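Beta-galactosidase (Streptococcus pneumoniae, PDB 4CUB) probably binds terminal galactose of host glycans as a carbohydrate-binding module of a beta-galactosidase, an enzyme that removes galactose from such chains. Local coordinates at residues 23-28 against 47-52. Sequence-based numbering, arbitrary orientation.
Sequences SDSNPS and NRWTNW. With CA (calcium ion), chain E; GAL (beta-D-galactopyranose), chain C; EDO (1,2-ethanediol), chain G.
The backbone N of N26 donates a fairly straight hydrogen bond to T50 O (2.8 Å, 161° at the hydrogen), fastening the loop 23-28 to the short strand 49-50. One residue earlier on the strand, W49 NE1 is shared between two acceptors lying in its ring plane, S25 OG at 2.8 Å and, in a longer bond, the carbonyl D24 O; both bonds are bent, as expected for a single N-H split two ways, and they hold the indole edge-on against the loop. S25 OG also bonds S113 O. The side chains of N26 and T50 lie side by side and point the same way, CB of N26 being 3.3 Å from T50 OG1. That hydroxyl accepts from W52 N in an ST turn, while D29 OD2, itself bonded to the galactose, pairs with both T50 OG1 and N26 ND2. A water donates to both N26 OD1 and W52 O. With its CG anti to the backbone N (chi1 -175°), N26 brings ND2 to within 3.0 Å of galactose O2. R48, extended from CG to NE, meets the sugar from its guanidinium edge, NE bonding O3 and NH2 bonding O4 at 2.7 Å. One face of the W52 indole packs against galactose C5, offset toward the rim, in a CH-pi type contact. N47 OD1 joins D36 and E175 around a calcium ion away from the sugar. Aromatic packing and polar groups reading hydroxyls form the sugar site of this galactose-binding-domain-like beta-sandwich.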
loop_
_atom_site.group_PDB
_atom_site.type_symbol
_atom_site.label_atom_id
_atom_site.label_comp_id
_atom_site.label_asym_id
_atom_site.label_seq_id
_atom_site.Cartn_x
_atom_site.Cartn_y
_atom_site.Cartn_z
ATOM N N SER A 23 -7.911 -3.095 -0.590
ATOM C CA SER A 23 -9.056 -3.912 -1.007
ATOM C C SER A 23 -10.083 -4.041 0.157
ATOM O O SER A 23 -11.299 -3.884 -0.041
ATOM C CB SER A 23 -8.580 -5.280 -1.545
ATOM O OG SER A 23 -7.791 -5.977 -0.582
ATOM N N ASP A 24 -9.563 -4.206 1.367
ATOM C CA ASP A 24 -10.349 -4.401 2.590
ATOM C C ASP A 24 -9.482 -4.096 3.808
ATOM O O ASP A 24 -8.271 -4.165 3.700
ATOM C CB ASP A 24 -10.846 -5.869 2.675
ATOM C CG ASP A 24 -11.888 -6.076 3.769
ATOM O OD1 ASP A 24 -12.760 -5.190 3.959
ATOM O OD2 ASP A 24 -11.831 -7.129 4.444
ATOM N N SER A 25 -10.099 -3.795 4.962
ATOM C CA SER A 25 -9.374 -3.475 6.196
ATOM C C SER A 25 -10.142 -3.868 7.462
ATOM O O SER A 25 -11.369 -3.915 7.459
ATOM C CB SER A 25 -9.096 -1.952 6.302
ATOM O OG SER A 25 -8.607 -1.389 5.104
ATOM N N ASN A 26 -9.410 -4.113 8.551
ATOM C CA ASN A 26 -9.972 -4.056 9.894
ATOM C C ASN A 26 -10.414 -2.618 10.158
ATOM O O ASN A 26 -9.590 -1.698 10.084
ATOM C CB ASN A 26 -8.915 -4.464 10.916
ATOM C CG ASN A 26 -9.462 -4.547 12.329
ATOM O OD1 ASN A 26 -10.666 -4.617 12.532
ATOM N ND2 ASN A 26 -8.572 -4.567 13.310
ATOM N N PRO A 27 -11.721 -2.406 10.433
ATOM C CA PRO A 27 -12.258 -1.052 10.493
ATOM C C PRO A 27 -11.555 -0.085 11.428
ATOM O O PRO A 27 -11.376 1.067 11.057
ATOM C CB PRO A 27 -13.724 -1.283 10.882
ATOM C CG PRO A 27 -14.038 -2.580 10.189
ATOM C CD PRO A 27 -12.806 -3.405 10.491
ATOM N N SER A 28 -11.086 -0.544 12.584
ATOM C CA SER A 28 -10.326 0.336 13.470
ATOM C C SER A 28 -8.863 0.549 13.028
ATOM O O SER A 28 -8.160 1.358 13.643
ATOM C CB SER A 28 -10.359 -0.192 14.908
ATOM O OG SER A 28 -9.822 -1.496 14.936
ATOM N N ASN A 47 -0.814 2.465 15.413
ATOM C CA ASN A 47 -0.936 3.160 14.146
ATOM C C ASN A 47 -0.602 2.207 13.033
ATOM O O ASN A 47 0.568 1.881 12.827
ATOM C CB ASN A 47 0.002 4.369 14.080
ATOM C CG ASN A 47 -0.132 5.111 12.764
ATOM O OD1 ASN A 47 0.630 4.873 11.832
ATOM N ND2 ASN A 47 -1.143 5.971 12.663
ATOM N N ARG A 48 -1.611 1.762 12.301
ATOM C CA ARG A 48 -1.399 0.672 11.324
ATOM C C ARG A 48 -2.621 0.380 10.496
ATOM O O ARG A 48 -3.743 0.621 10.932
ATOM C CB ARG A 48 -0.900 -0.611 12.016
ATOM C CG ARG A 48 -1.840 -1.219 13.060
ATOM C CD ARG A 48 -1.179 -2.407 13.764
ATOM N NE ARG A 48 -1.965 -2.928 14.886
ATOM C CZ ARG A 48 -1.819 -2.537 16.151
ATOM N NH1 ARG A 48 -0.909 -1.606 16.487
ATOM N NH2 ARG A 48 -2.598 -3.066 17.090
ATOM N N TRP A 49 -2.396 -0.079 9.271
ATOM C CA TRP A 49 -3.434 -0.748 8.510
ATOM C C TRP A 49 -3.287 -2.217 8.835
ATOM O O TRP A 49 -2.145 -2.702 8.939
ATOM C CB TRP A 49 -3.263 -0.563 6.988
ATOM C CG TRP A 49 -4.163 -1.518 6.217
ATOM C CD1 TRP A 49 -5.470 -1.306 5.865
ATOM C CD2 TRP A 49 -3.828 -2.835 5.749
ATOM N NE1 TRP A 49 -5.956 -2.396 5.188
ATOM C CE2 TRP A 49 -4.974 -3.354 5.109
ATOM C CE3 TRP A 49 -2.663 -3.623 5.801
ATOM C CZ2 TRP A 49 -5.003 -4.647 4.527
ATOM C CZ3 TRP A 49 -2.685 -4.900 5.207
ATOM C CH2 TRP A 49 -3.848 -5.399 4.589
ATOM N N THR A 50 -4.411 -2.935 8.984
ATOM C CA THR A 50 -4.374 -4.412 9.055
ATOM C C THR A 50 -5.632 -4.913 8.431
ATOM O O THR A 50 -6.608 -4.174 8.365
ATOM C CB THR A 50 -4.347 -5.025 10.488
ATOM O OG1 THR A 50 -5.675 -5.028 11.049
ATOM C CG2 THR A 50 -3.385 -4.295 11.425
ATOM N N ASN A 51 -5.613 -6.168 7.968
ATOM C CA ASN A 51 -6.856 -6.884 7.731
ATOM C C ASN A 51 -7.135 -7.972 8.781
ATOM O O ASN A 51 -7.638 -9.057 8.452
ATOM C CB ASN A 51 -6.935 -7.424 6.287
ATOM C CG ASN A 51 -5.879 -8.483 5.966
ATOM O OD1 ASN A 51 -4.935 -8.731 6.730
ATOM N ND2 ASN A 51 -6.055 -9.133 4.811
ATOM N N TRP A 52 -6.812 -7.685 10.045
ATOM C CA TRP A 52 -7.018 -8.651 11.144
ATOM C C TRP A 52 -8.479 -9.112 11.220
ATOM O O TRP A 52 -9.376 -8.284 11.328
ATOM C CB TRP A 52 -6.626 -8.011 12.476
ATOM C CG TRP A 52 -6.821 -8.886 13.736
ATOM C CD1 TRP A 52 -5.923 -9.775 14.262
ATOM C CD2 TRP A 52 -7.945 -8.868 14.647
ATOM N NE1 TRP A 52 -6.432 -10.341 15.426
ATOM C CE2 TRP A 52 -7.666 -9.797 15.682
ATOM C CE3 TRP A 52 -9.156 -8.157 14.684
ATOM C CZ2 TRP A 52 -8.565 -10.048 16.735
ATOM C CZ3 TRP A 52 -10.055 -8.418 15.715
ATOM C CH2 TRP A 52 -9.748 -9.350 16.735
HETATM CA CA CA E . 1.530 5.418 9.693
HETATM C C1 GAL C . -6.989 -5.952 17.261
HETATM C C2 GAL C . -6.398 -4.739 16.521
HETATM C C3 GAL C . -5.444 -5.180 15.397
HETATM C C4 GAL C . -4.421 -6.190 15.916
HETATM C C5 GAL C . -5.138 -7.375 16.576
HETATM C C6 GAL C . -4.167 -8.357 17.240
HETATM O O2 GAL C . -7.433 -3.957 15.965
HETATM O O3 GAL C . -4.771 -4.078 14.816
HETATM O O4 GAL C . -3.528 -5.560 16.819
HETATM O O5 GAL C . -5.968 -6.874 17.611
HETATM O O6 GAL C . -3.494 -9.172 16.307
HETATM C C1 EDO G . -5.382 3.374 14.912
HETATM O O1 EDO G . -6.341 3.525 13.859
HETATM C C2 EDO G . -5.094 1.887 15.103
HETATM O O2 EDO G . -4.313 1.391 14.003
HETATM O O HOH W 1 -8.886 -8.895 3.780
HETATM O O HOH W 2 -11.822 -7.083 11.833
#